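Local coordinates for polyketide synthase III (Ectocarpus siliculosus, PDB 4B0N), which probably acts as an acyltransferase of the chalcone/stilbene synthase family, a type III polyketide synthase in the pathway to phlorotannin monomers, at residues A46-G51 against A248-K253; L149-I154 against K176-T181; I267-A272 against D312-K317; T352-A357 against S375-R380. All blocks are in the same frame, centred on the assembly; numbering follows the deposited sequence.

Overall arrangement
Contact 1 pairs two strands of the N-terminal sheet and touches each of the others. Val251 packs on Leu149 and Ile154 of contact 2, whose centre is about 14 Å away; Met48 meets Ser375 of contact 4, centred about 16 Å away; Leu252 reaches Ile267 of contact 3. Contacts 3 and 4 belong to the C-terminal half, and their nearest atoms are about 7 Å apart. Contacts 2 and 3 are farthest from each other, with centres about 33 Å apart. Strand 154-161 begins in contact 2; beyond its far end come Gly164, Phe165, Leu166 and Gly169, which with Leu188 and Gly190 bind malonic acid.

Contact 1 of 4, residues A46-G51 against A248-K253; sequences AGMAIG and AAAVLK
Met48, Ile50, Ala248 and Ala250 line one face of this two-strand ribbon, while Ala49, Ala249 and Val251 line the other. It is the antiparallel end of the N-terminal sheet of the thiolase fold. Leu374 and Ser375 of helix 369-385, together with Phe201 of helix 196-210, cover the Met48 face; helix 121-146 lies over Ala49 and Ala249. One edge of the ribbon is joined to the rest of the sheet, where the backbones of Ala248 and Ala250 hydrogen-bond with Cys220 and Met218 of strand 215-223.

Between the strands, Gly47 with Val251 and Ala49 with Ala249 are hydrogen-bonded pairs, and Met48 with Ala250 and Ile50 with Ala248 are the non-hydrogen-bonded ones. Val251 N donates to Gly47 O at 2.8 Å, nearly straight at 171°. Ala249 N gives a bond of 2.9 Å to Ala49 O, and the return bond from Ala49 N to Ala249 O is longer, 3.2 Å. At the start of 46-51 the ladder breaks step: Ala46 N, instead of Gly47 N, binds Val251 O at 2.8 Å, and Ala46 has a near-helical backbone, consistent with a bulge-like irregularity.

Met48 leaves with CG anti to the backbone N (chi1 -178°), then bends at chi3, which brings CE to 3.8 Å from Ala250 CB. Beside the irregularity, the extended chain of Lys253 runs past Ala46, with its CD 4.0 Å from Ala46 CB.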
loop_
_atom_site.group_PDB
_atom_site.type_symbol
_atom_site.label_atom_id
_atom_site.label_comp_id
_atom_site.label_asym_id
_atom_site.label_seq_id
_atom_site.Cartn_x
_atom_site.Cartn_y
_atom_site.Cartn_z
ATOM N N ALA A 46 -9.112 -5.375 -19.897
ATOM C CA ALA A 46 -10.393 -5.282 -20.603
ATOM C C ALA A 46 -10.779 -3.841 -20.953
ATOM O O ALA A 46 -11.454 -3.594 -21.954
ATOM C CB ALA A 46 -11.495 -5.951 -19.791
ATOM N N GLY A 47 -10.347 -2.897 -20.123
ATOM C CA GLY A 47 -10.592 -1.481 -20.358
ATOM C C GLY A 47 -9.488 -0.635 -19.766
ATOM O O GLY A 47 -8.946 -0.957 -18.708
ATOM N N MET A 48 -9.153 0.447 -20.456
ATOM C CA MET A 48 -8.109 1.358 -20.005
ATOM C C MET A 48 -8.501 2.804 -20.294
ATOM O O MET A 48 -9.061 3.107 -21.350
ATOM C CB MET A 48 -6.777 1.009 -20.680
ATOM C CG MET A 48 -5.595 1.867 -20.254
ATOM S SD MET A 48 -4.000 1.104 -20.610
ATOM C CE MET A 48 -3.801 0.078 -19.157
ATOM N N ALA A 49 -8.216 3.688 -19.344
ATOM C CA ALA A 49 -8.445 5.118 -19.528
ATOM C C ALA A 49 -7.308 5.938 -18.936
ATOM O O ALA A 49 -6.795 5.623 -17.859
ATOM C CB ALA A 49 -9.779 5.534 -18.924
ATOM N N ILE A 50 -6.912 6.979 -19.661
ATOM C CA ILE A 50 -5.946 7.958 -19.161
ATOM C C ILE A 50 -6.665 9.246 -18.759
ATOM O O ILE A 50 -7.767 9.528 -19.234
ATOM C CB ILE A 50 -4.822 8.259 -20.182
ATOM C CG1 ILE A 50 -5.407 8.696 -21.536
ATOM C CG2 ILE A 50 -3.901 7.052 -20.324
ATOM C CD1 ILE A 50 -4.430 9.416 -22.444
ATOM N N GLY A 51 -6.036 10.015 -17.877
ATOM C CA GLY A 51 -6.627 11.247 -17.374
ATOM C C GLY A 51 -5.596 12.227 -16.861
ATOM O O GLY A 51 -4.490 11.845 -16.471
ATOM N N ALA A 248 -4.211 7.167 -14.466
ATOM C CA ALA A 248 -4.528 6.111 -15.420
ATOM C C ALA A 248 -5.135 4.919 -14.702
ATOM O O ALA A 248 -4.716 4.571 -13.597
ATOM C CB ALA A 248 -3.286 5.692 -16.188
ATOM N N ALA A 249 -6.126 4.299 -15.333
ATOM C CA ALA A 249 -6.817 3.155 -14.746
ATOM C C ALA A 249 -6.896 1.980 -15.716
ATOM O O ALA A 249 -6.833 2.156 -16.935
ATOM C CB ALA A 249 -8.206 3.558 -14.275
ATOM N N ALA A 250 -7.028 0.781 -15.156
ATOM C CA ALA A 250 -7.121 -0.440 -15.947
ATOM C C ALA A 250 -8.066 -1.434 -15.289
ATOM O O ALA A 250 -7.981 -1.684 -14.083
ATOM C CB ALA A 250 -5.745 -1.060 -16.136
ATOM N N VAL A 251 -8.976 -1.986 -16.084
ATOM C CA VAL A 251 -9.851 -3.054 -15.622
ATOM C C VAL A 251 -9.254 -4.376 -16.082
ATOM O O VAL A 251 -8.776 -4.489 -17.212
ATOM C CB VAL A 251 -11.291 -2.903 -16.150
ATOM C CG1 VAL A 251 -12.213 -3.918 -15.485
ATOM C CG2 VAL A 251 -11.805 -1.491 -15.909
ATOM N N LEU A 252 -9.274 -5.368 -15.199
ATOM C CA LEU A 252 -8.638 -6.642 -15.482
ATOM C C LEU A 252 -9.588 -7.817 -15.357
ATOM O O LEU A 252 -10.305 -7.952 -14.365
ATOM C CB LEU A 252 -7.411 -6.829 -14.593
ATOM C CG LEU A 252 -6.178 -6.132 -15.169
ATOM C CD1 LEU A 252 -5.519 -5.222 -14.150
ATOM C CD2 LEU A 252 -5.195 -7.146 -15.735
ATOM N N LYS A 253 -9.582 -8.653 -16.394
ATOM C CA LYS A 253 -10.366 -9.884 -16.436
ATOM C C LYS A 253 -9.454 -11.110 -16.501
ATOM O O LYS A 253 -8.288 -11.006 -16.887
ATOM C CB LYS A 253 -11.330 -9.873 -17.630
ATOM C CG LYS A 253 -10.658 -9.794 -18.992
ATOM C CD LYS A 253 -11.666 -9.931 -20.121
ATOM C CE LYS A 253 -10.997 -9.716 -21.469
ATOM N NZ LYS A 253 -11.944 -9.920 -22.600
#

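Contact 2 of 4, residues L149-I154 against K176-T181; sequences LNVEDI and KNLGLT
Val151, Ile154, Leu178 and Leu180 make the apolar part of this contact, and no hydrogen bond crosses it. Val151 and Leu178 meet at an oblique angle, Val151 CG1 lying 4.1 Å from Leu178 CD2 and as near to Leu178 CB. Leu180 inserts a single branch: its CD2 is 4.1 Å from Ile154 CB and 4.3 Å from Val151 CB, touching both residues near their backbone. Behind these side chains, Leu178 also packs on Ala140 and Ile144 of helix 121-146, and Ile154 on Leu217 and Val251 of the sheet.

Carbons resting on backbone carbonyls form a second group. Val151 CG2 lies 3.4 Å from Leu178 O, and in return Leu180 CD2 lies 3.4 Å from Val151 O. Thr181 points its methyl, not its hydroxyl, at the other segment: with OG1 anti to the backbone N (chi1 172°), CG2 is turned to 3.3 Å from Ile154 O.

These two turns stand at the same end of a beta-alpha-beta crossover. Residues 149-154 lead into strand 154-161, while 176-181 carry the chain from helix 170-177 toward the neighbouring parallel strand 185-190; Gly179, with positive phi, makes the break after the helix.

Two hydrogen bonds within 149-154 shape its turn. Asp153 OD2 accepts from Asn150 N at 2.7 Å, met from above the carboxylate plane, and Asp153 N donates back to Asn150 O at 2.8 Å, fixing the turn that presents Val151.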
loop_
_atom_site.group_PDB
_atom_site.type_symbol
_atom_site.label_atom_id
_atom_site.label_comp_id
_atom_site.label_asym_id
_atom_site.label_seq_id
_atom_site.Cartn_x
_atom_site.Cartn_y
_atom_site.Cartn_z
ATOM N N LEU A 149 -18.338 -2.909 -19.164
ATOM C CA LEU A 149 -18.909 -3.373 -17.905
ATOM C C LEU A 149 -19.759 -2.308 -17.226
ATOM O O LEU A 149 -19.862 -1.175 -17.699
ATOM C CB LEU A 149 -17.795 -3.819 -16.953
ATOM C CG LEU A 149 -16.964 -5.052 -17.308
ATOM C CD1 LEU A 149 -15.683 -5.057 -16.492
ATOM C CD2 LEU A 149 -17.753 -6.338 -17.093
ATOM N N ASN A 150 -20.371 -2.691 -16.112
ATOM C CA ASN A 150 -21.078 -1.759 -15.250
ATOM C C ASN A 150 -20.361 -1.638 -13.909
ATOM O O ASN A 150 -19.672 -2.567 -13.484
ATOM C CB ASN A 150 -22.526 -2.214 -15.045
ATOM C CG ASN A 150 -23.323 -2.229 -16.338
ATOM O OD1 ASN A 150 -23.692 -3.291 -16.835
ATOM N ND2 ASN A 150 -23.587 -1.048 -16.892
ATOM N N VAL A 151 -20.526 -0.496 -13.245
ATOM C CA VAL A 151 -19.889 -0.257 -11.943
ATOM C C VAL A 151 -20.154 -1.391 -10.943
ATOM O O VAL A 151 -19.394 -1.575 -9.989
ATOM C CB VAL A 151 -20.286 1.111 -11.332
ATOM C CG1 VAL A 151 -19.766 2.258 -12.189
ATOM C CG2 VAL A 151 -21.794 1.215 -11.146
ATOM N N GLU A 152 -21.224 -2.148 -11.182
ATOM C CA GLU A 152 -21.587 -3.299 -10.355
ATOM C C GLU A 152 -20.584 -4.444 -10.475
ATOM O O GLU A 152 -20.327 -5.155 -9.503
ATOM C CB GLU A 152 -22.983 -3.821 -10.729
ATOM C CG GLU A 152 -24.154 -2.944 -10.293
ATOM C CD GLU A 152 -24.466 -1.826 -11.274
ATOM O OE1 GLU A 152 -24.645 -2.108 -12.479
ATOM O OE2 GLU A 152 -24.545 -0.660 -10.836
ATOM N N ASP A 153 -20.020 -4.609 -11.669
ATOM C CA ASP A 153 -19.198 -5.777 -12.003
ATOM C C ASP A 153 -17.789 -5.748 -11.402
ATOM O O ASP A 153 -17.060 -6.739 -11.471
ATOM C CB ASP A 153 -19.120 -5.955 -13.525
ATOM C CG ASP A 153 -20.482 -5.865 -14.204
ATOM O OD1 ASP A 153 -21.476 -6.389 -13.656
ATOM O OD2 ASP A 153 -20.551 -5.270 -15.300
ATOM N N ILE A 154 -17.407 -4.615 -10.820
ATOM C CA ILE A 154 -16.105 -4.490 -10.171
ATOM C C ILE A 154 -16.156 -5.138 -8.788
ATOM O O ILE A 154 -17.003 -4.790 -7.962
ATOM C CB ILE A 154 -15.651 -3.012 -10.082
ATOM C CG1 ILE A 154 -15.551 -2.384 -11.483
ATOM C CG2 ILE A 154 -14.337 -2.874 -9.317
ATOM C CD1 ILE A 154 -14.620 -3.093 -12.452
ATOM N N LYS A 176 -18.219 5.617 -3.111
ATOM C CA LYS A 176 -19.247 6.649 -3.006
ATOM C C LYS A 176 -19.624 7.201 -4.375
ATOM O O LYS A 176 -20.796 7.155 -4.765
ATOM C CB LYS A 176 -18.789 7.789 -2.095
ATOM C CG LYS A 176 -19.336 7.709 -0.682
ATOM C CD LYS A 176 -19.207 9.049 0.023
ATOM C CE LYS A 176 -20.258 9.186 1.114
ATOM N NZ LYS A 176 -20.306 10.558 1.690
ATOM N N ASN A 177 -18.622 7.704 -5.098
ATOM C CA ASN A 177 -18.826 8.386 -6.377
ATOM C C ASN A 177 -19.400 7.516 -7.495
ATOM O O ASN A 177 -20.389 7.886 -8.130
ATOM C CB ASN A 177 -17.529 9.057 -6.843
ATOM C CG ASN A 177 -17.261 10.371 -6.132
ATOM O OD1 ASN A 177 -17.316 10.451 -4.903
ATOM N ND2 ASN A 177 -16.969 11.414 -6.904
ATOM N N LEU A 178 -18.781 6.364 -7.726
ATOM C CA LEU A 178 -19.214 5.474 -8.797
ATOM C C LEU A 178 -20.371 4.577 -8.379
ATOM O O LEU A 178 -20.998 3.933 -9.224
ATOM C CB LEU A 178 -18.042 4.642 -9.327
ATOM C CG LEU A 178 -17.212 5.270 -10.453
ATOM C CD1 LEU A 178 -16.353 6.426 -9.957
ATOM C CD2 LEU A 178 -16.346 4.223 -11.137
ATOM N N GLY A 179 -20.660 4.551 -7.080
ATOM C CA GLY A 179 -21.691 3.672 -6.536
ATOM C C GLY A 179 -21.302 2.211 -6.674
ATOM O O GLY A 179 -22.119 1.382 -7.075
ATOM N N LEU A 180 -20.046 1.903 -6.352
ATOM C CA LEU A 180 -19.532 0.539 -6.405
ATOM C C LEU A 180 -20.188 -0.322 -5.333
ATOM O O LEU A 180 -20.706 0.205 -4.348
ATOM C CB LEU A 180 -18.014 0.539 -6.209
ATOM C CG LEU A 180 -17.135 1.278 -7.222
ATOM C CD1 LEU A 180 -15.731 1.459 -6.662
ATOM C CD2 LEU A 180 -17.089 0.556 -8.564
ATOM N N THR A 181 -20.175 -1.639 -5.534
ATOM C CA THR A 181 -20.691 -2.579 -4.535
ATOM C C THR A 181 -19.903 -2.445 -3.234
ATOM O O THR A 181 -18.671 -2.405 -3.247
ATOM C CB THR A 181 -20.679 -4.045 -5.033
ATOM O OG1 THR A 181 -21.021 -4.928 -3.956
ATOM C CG2 THR A 181 -19.310 -4.438 -5.599
#

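Contact 3 of 4, residues I267-A272 against D312-K317; sequences IVDNHA and DGFLKK
Asp269 is the first residue of the strand to touch 312-317, and it does so in two ways. Its carboxylate takes a salt bridge from Lys317, NZ to OD2 at 2.9 Å, on the syn lone pair of that oxygen. Having CG anti to the backbone N (chi1 -160°) carries the carboxylate out toward the lysine, whose own chain bends at chi3 to arrive across it at about a right angle. His318 NE2 bonds to the same OD2, so two donors hold this oxygen. Nearer the backbone, Asp269 CB is 3.8 Å from Phe314 CE1, and Asp269 O stands at the edge of that ring, 3.5 Å from CZ.

Asn270 turns its side chain the other way, to Arg202 of helix 196-210, and touches the ring through its backbone: Asn270 C is 3.7 Å from Phe314 CZ.

His271 then closes over Phe314. Its CB sits above the centre of the phenyl ring in a CH-pi contact, 3.4 Å from the centroid and only 3° off the normal. The imidazole continues obliquely past the phenyl toward the helix backbone, with Phe314 CA over one of its faces. His271 ND1 also receives a weak hydrogen bond from Lys317 NZ at 3.4 Å, so the ammonium, held mainly by Asp269, also reaches His271.

Phe314 also packs on Leu410 of the adjacent strand 405-413 and on Met396 of strand 394-401. Strand 265-274 is outermost in the C-terminal sheet within this chain, and helix 299-316 runs roughly antiparallel to it (147° between local axes) as an outer helix of the layered thiolase fold.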
loop_
_atom_site.group_PDB
_atom_site.type_symbol
_atom_site.label_atom_id
_atom_site.label_comp_id
_atom_site.label_asym_id
_atom_site.label_seq_id
_atom_site.Cartn_x
_atom_site.Cartn_y
_atom_site.Cartn_z
ATOM N N ILE A 267 -1.483 -10.341 -20.204
ATOM C CA ILE A 267 -0.286 -10.274 -19.367
ATOM C C ILE A 267 0.110 -11.695 -18.934
ATOM O O ILE A 267 -0.423 -12.243 -17.961
ATOM C CB ILE A 267 -0.456 -9.308 -18.167
ATOM C CG1 ILE A 267 -0.940 -7.933 -18.654
ATOM C CG2 ILE A 267 0.856 -9.167 -17.400
ATOM C CD1 ILE A 267 -1.410 -6.992 -17.561
ATOM N N VAL A 268 1.046 -12.278 -19.683
ATOM C CA VAL A 268 1.449 -13.677 -19.517
ATOM C C VAL A 268 2.307 -13.911 -18.269
ATOM O O VAL A 268 2.200 -14.963 -17.630
ATOM C CB VAL A 268 2.184 -14.208 -20.771
ATOM C CG1 VAL A 268 2.437 -15.706 -20.662
ATOM C CG2 VAL A 268 1.378 -13.919 -22.026
ATOM N N ASP A 269 3.155 -12.942 -17.929
ATOM C CA ASP A 269 4.028 -13.068 -16.761
ATOM C C ASP A 269 4.421 -11.719 -16.163
ATOM O O ASP A 269 4.292 -10.678 -16.809
ATOM C CB ASP A 269 5.288 -13.872 -17.117
ATOM C CG ASP A 269 5.997 -14.446 -15.889
ATOM O OD1 ASP A 269 5.317 -14.816 -14.907
ATOM O OD2 ASP A 269 7.243 -14.533 -15.911
ATOM N N ASN A 270 4.886 -11.758 -14.916
ATOM C CA ASN A 270 5.521 -10.614 -14.272
ATOM C C ASN A 270 6.891 -10.999 -13.716
ATOM O O ASN A 270 7.101 -12.137 -13.288
ATOM C CB ASN A 270 4.626 -10.019 -13.175
ATOM C CG ASN A 270 4.081 -11.070 -12.223
ATOM O OD1 ASN A 270 4.807 -11.618 -11.390
ATOM N ND2 ASN A 270 2.786 -11.344 -12.331
ATOM N N HIS A 271 7.820 -10.048 -13.736
ATOM C CA HIS A 271 9.177 -10.288 -13.262
ATOM C C HIS A 271 9.689 -9.116 -12.482
ATOM O O HIS A 271 9.359 -7.967 -12.783
ATOM C CB HIS A 271 10.101 -10.606 -14.434
ATOM C CG HIS A 271 11.438 -11.182 -14.027
ATOM N ND1 HIS A 271 11.554 -12.346 -13.360
ATOM C CD2 HIS A 271 12.736 -10.716 -14.234
ATOM C CE1 HIS A 271 12.856 -12.608 -13.138
ATOM N NE2 HIS A 271 13.579 -11.610 -13.675
ATOM N N ALA A 272 10.490 -9.407 -11.462
ATOM C CA ALA A 272 11.118 -8.385 -10.634
ATOM C C ALA A 272 12.598 -8.695 -10.432
ATOM O O ALA A 272 13.035 -9.824 -10.652
ATOM C CB ALA A 272 10.405 -8.283 -9.295
ATOM N N ASP A 312 16.755 -9.777 -20.120
ATOM C CA ASP A 312 17.203 -11.083 -20.605
ATOM C C ASP A 312 16.792 -12.197 -19.645
ATOM O O ASP A 312 16.608 -13.341 -20.059
ATOM C CB ASP A 312 18.717 -11.105 -20.828
ATOM C CG ASP A 312 19.143 -10.333 -22.070
ATOM O OD1 ASP A 312 18.407 -10.359 -23.084
ATOM O OD2 ASP A 312 20.230 -9.713 -22.036
ATOM N N GLY A 313 16.652 -11.854 -18.366
ATOM C CA GLY A 313 16.105 -12.773 -17.373
ATOM C C GLY A 313 14.648 -13.092 -17.665
ATOM O O GLY A 313 14.268 -14.263 -17.743
ATOM N N PHE A 314 13.847 -12.039 -17.838
ATOM C CA PHE A 314 12.412 -12.140 -18.121
ATOM C C PHE A 314 12.122 -13.051 -19.315
ATOM O O PHE A 314 11.248 -13.920 -19.250
ATOM C CB PHE A 314 11.846 -10.742 -18.411
ATOM C CG PHE A 314 10.402 -10.552 -18.003
ATOM C CD1 PHE A 314 9.532 -11.634 -17.871
ATOM C CD2 PHE A 314 9.907 -9.271 -17.777
ATOM C CE1 PHE A 314 8.210 -11.442 -17.501
ATOM C CE2 PHE A 314 8.586 -9.072 -17.409
ATOM C CZ PHE A 314 7.736 -10.159 -17.271
ATOM N N LEU A 315 12.872 -12.846 -20.396
ATOM C CA LEU A 315 12.604 -13.500 -21.674
ATOM C C LEU A 315 13.109 -14.938 -21.758
ATOM O O LEU A 315 12.549 -15.742 -22.506
ATOM C CB LEU A 315 13.172 -12.666 -22.829
ATOM C CG LEU A 315 12.534 -11.307 -23.135
ATOM C CD1 LEU A 315 13.433 -10.490 -24.051
ATOM C CD2 LEU A 315 11.149 -11.467 -23.746
ATOM N N LYS A 316 14.152 -15.263 -20.998
ATOM C CA LYS A 316 14.689 -16.629 -20.975
ATOM C C LYS A 316 13.757 -17.611 -20.264
ATOM O O LYS A 316 13.800 -18.813 -20.528
ATOM C CB LYS A 316 16.094 -16.666 -20.360
ATOM C CG LYS A 316 17.201 -16.302 -21.342
ATOM C CD LYS A 316 18.551 -16.148 -20.655
ATOM C CE LYS A 316 19.586 -15.552 -21.602
ATOM N NZ LYS A 316 20.910 -15.341 -20.952
ATOM N N LYS A 317 12.914 -17.091 -19.373
ATOM C CA LYS A 317 11.889 -17.887 -18.694
ATOM C C LYS A 317 10.829 -18.388 -19.677
ATOM O O LYS A 317 10.139 -19.378 -19.413
ATOM C CB LYS A 317 11.219 -17.062 -17.589
ATOM C CG LYS A 317 12.080 -16.827 -16.355
ATOM C CD LYS A 317 11.531 -15.703 -15.487
ATOM C CE LYS A 317 10.242 -16.098 -14.780
ATOM N NZ LYS A 317 9.540 -14.916 -14.202
#

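Contact 4 of 4, residues T352-A357 against S375-R380; sequences TADSWA and SRVFKR
Asp354 meets Arg376 and Arg380 with nearly every atom of its side chain. Its CB lies 4.0 Å from Arg376 NE, and chi1 of -63° places CG beside the backbone N, turning the carboxylate toward helix 369-385. At the tip, OD1 accepts a weak but fairly straight bond from Arg376 NE, 3.4 Å long, and it lies at the edge of that guanidinium, in its plane. The same OD1 is 3.1 Å from Arg380 NH2. The other oxygen, OD2, is closer still to this nitrogen, at 2.8 Å in a salt bridge, and it also touches Val377 CG2 at 3.4 Å.

The result is a salt-bridge network joining helix 353-362 to helix 369-385 in the C-terminal half of the thiolase fold, two helices whose local axes are inclined at 125°. The second of them also packs on the strands, Val377 on Phe327 and Cys329, and Phe378 on Ile45. Asp354 is buried, and the two arginines probably offset its charge; its place in the first turn of a helix would probably stabilise it further.

Both guanidiniums have further contacts. Ala357 CB sits over the centre of one face of the Arg376 group, 3.7 Å from CZ. Arg380, bent at chi2 and chi3, folds back on its own helix, and its NE donates in the guanidinium plane to Arg376 O at 3.3 Å.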
loop_
_atom_site.group_PDB
_atom_site.type_symbol
_atom_site.label_atom_id
_atom_site.label_comp_id
_atom_site.label_asym_id
_atom_site.label_seq_id
_atom_site.Cartn_x
_atom_site.Cartn_y
_atom_site.Cartn_z
ATOM N N THR A 352 11.314 3.210 -28.886
ATOM C CA THR A 352 11.040 3.971 -27.668
ATOM C C THR A 352 10.276 5.269 -27.952
ATOM O O THR A 352 10.086 6.091 -27.050
ATOM C CB THR A 352 12.343 4.306 -26.909
ATOM O OG1 THR A 352 13.303 4.854 -27.819
ATOM C CG2 THR A 352 12.925 3.059 -26.253
ATOM N N ALA A 353 9.831 5.435 -29.199
ATOM C CA ALA A 353 9.134 6.649 -29.652
ATOM C C ALA A 353 7.889 6.990 -28.829
ATOM O O ALA A 353 7.532 8.164 -28.699
ATOM C CB ALA A 353 8.781 6.543 -31.129
ATOM N N ASP A 354 7.239 5.963 -28.283
ATOM C CA ASP A 354 6.091 6.143 -27.397
ATOM C C ASP A 354 6.510 6.783 -26.077
ATOM O O ASP A 354 5.806 7.644 -25.546
ATOM C CB ASP A 354 5.400 4.803 -27.118
ATOM C CG ASP A 354 4.823 4.162 -28.369
ATOM O OD1 ASP A 354 4.164 4.869 -29.162
ATOM O OD2 ASP A 354 5.021 2.940 -28.548
ATOM N N SER A 355 7.662 6.355 -25.560
ATOM C CA SER A 355 8.175 6.829 -24.274
ATOM C C SER A 355 8.577 8.305 -24.314
ATOM O O SER A 355 8.372 9.032 -23.338
ATOM C CB SER A 355 9.355 5.966 -23.813
ATOM O OG SER A 355 9.007 4.592 -23.774
ATOM N N TRP A 356 9.145 8.740 -25.439
ATOM C CA TRP A 356 9.489 10.148 -25.639
ATOM C C TRP A 356 8.256 10.994 -25.767
ATOM O O TRP A 356 8.207 12.114 -25.256
ATOM C CB TRP A 356 10.365 10.326 -26.871
ATOM C CG TRP A 356 11.764 9.781 -26.715
ATOM C CD1 TRP A 356 12.328 8.687 -27.369
ATOM C CD2 TRP A 356 12.829 10.291 -25.841
ATOM N NE1 TRP A 356 13.625 8.494 -26.971
ATOM C CE2 TRP A 356 13.990 9.417 -26.057
ATOM C CE3 TRP A 356 12.934 11.342 -24.935
ATOM C CZ2 TRP A 356 15.190 9.606 -25.385
ATOM C CZ3 TRP A 356 14.150 11.523 -24.263
ATOM C CH2 TRP A 356 15.249 10.676 -24.484
ATOM N N ALA A 357 7.248 10.452 -26.448
ATOM C CA ALA A 357 5.987 11.149 -26.692
ATOM C C ALA A 357 5.229 11.458 -25.398
ATOM O O ALA A 357 4.709 12.565 -25.227
ATOM C CB ALA A 357 5.114 10.348 -27.649
ATOM N N SER A 375 -0.777 2.693 -23.110
ATOM C CA SER A 375 -2.008 3.124 -23.777
ATOM C C SER A 375 -1.721 4.031 -24.975
ATOM O O SER A 375 -2.505 4.933 -25.289
ATOM C CB SER A 375 -2.957 3.820 -22.795
ATOM O OG SER A 375 -4.166 4.197 -23.431
ATOM N N ARG A 376 -0.587 3.789 -25.629
ATOM C CA ARG A 376 -0.275 4.381 -26.923
ATOM C C ARG A 376 -0.088 3.238 -27.903
ATOM O O ARG A 376 -0.506 3.325 -29.060
ATOM C CB ARG A 376 0.996 5.218 -26.856
ATOM C CG ARG A 376 0.810 6.603 -26.268
ATOM C CD ARG A 376 2.088 7.418 -26.409
ATOM N NE ARG A 376 2.537 7.510 -27.798
ATOM C CZ ARG A 376 2.149 8.449 -28.657
ATOM N NH1 ARG A 376 1.297 9.396 -28.276
ATOM N NH2 ARG A 376 2.615 8.444 -29.900
ATOM N N VAL A 377 0.543 2.170 -27.414
ATOM C CA VAL A 377 0.745 0.932 -28.160
ATOM C C VAL A 377 -0.600 0.277 -28.467
ATOM O O VAL A 377 -0.823 -0.214 -29.576
ATOM C CB VAL A 377 1.639 -0.047 -27.365
ATOM C CG1 VAL A 377 1.703 -1.408 -28.043
ATOM C CG2 VAL A 377 3.037 0.526 -27.194
ATOM N N PHE A 378 -1.492 0.298 -27.478
ATOM C CA PHE A 378 -2.820 -0.309 -27.570
ATOM C C PHE A 378 -3.706 0.322 -28.646
ATOM O O PHE A 378 -4.565 -0.356 -29.212
ATOM C CB PHE A 378 -3.520 -0.239 -26.210
ATOM C CG PHE A 378 -3.134 -1.343 -25.259
ATOM C CD1 PHE A 378 -1.897 -1.977 -25.350
ATOM C CD2 PHE A 378 -4.009 -1.735 -24.251
ATOM C CE1 PHE A 378 -1.551 -2.990 -24.470
ATOM C CE2 PHE A 378 -3.666 -2.743 -23.364
ATOM C CZ PHE A 378 -2.436 -3.372 -23.476
ATOM N N LYS A 379 -3.495 1.613 -28.912
ATOM C CA LYS A 379 -4.205 2.324 -29.981
ATOM C C LYS A 379 -3.792 1.792 -31.344
ATOM O O LYS A 379 -4.647 1.401 -32.137
ATOM C CB LYS A 379 -3.971 3.837 -29.904
ATOM C CG LYS A 379 -4.911 4.570 -28.951
ATOM C CD LYS A 379 -4.854 6.086 -29.125
ATOM C CE LYS A 379 -3.618 6.700 -28.472
ATOM N NZ LYS A 379 -3.538 8.173 -28.685
ATOM N N ARG A 380 -2.485 1.774 -31.603
ATOM C CA ARG A 380 -1.941 1.198 -32.833
ATOM C C ARG A 380 -2.355 -0.259 -33.001
ATOM O O ARG A 380 -2.695 -0.683 -34.106
ATOM C CB ARG A 380 -0.413 1.286 -32.863
ATOM C CG ARG A 380 0.154 2.427 -33.692
ATOM C CD ARG A 380 0.652 3.584 -32.831
ATOM N NE ARG A 380 1.456 3.138 -31.691
ATOM C CZ ARG A 380 2.705 2.685 -31.761
ATOM N NH1 ARG A 380 3.333 2.594 -32.928
ATOM N NH2 ARG A 380 3.328 2.308 -30.652
#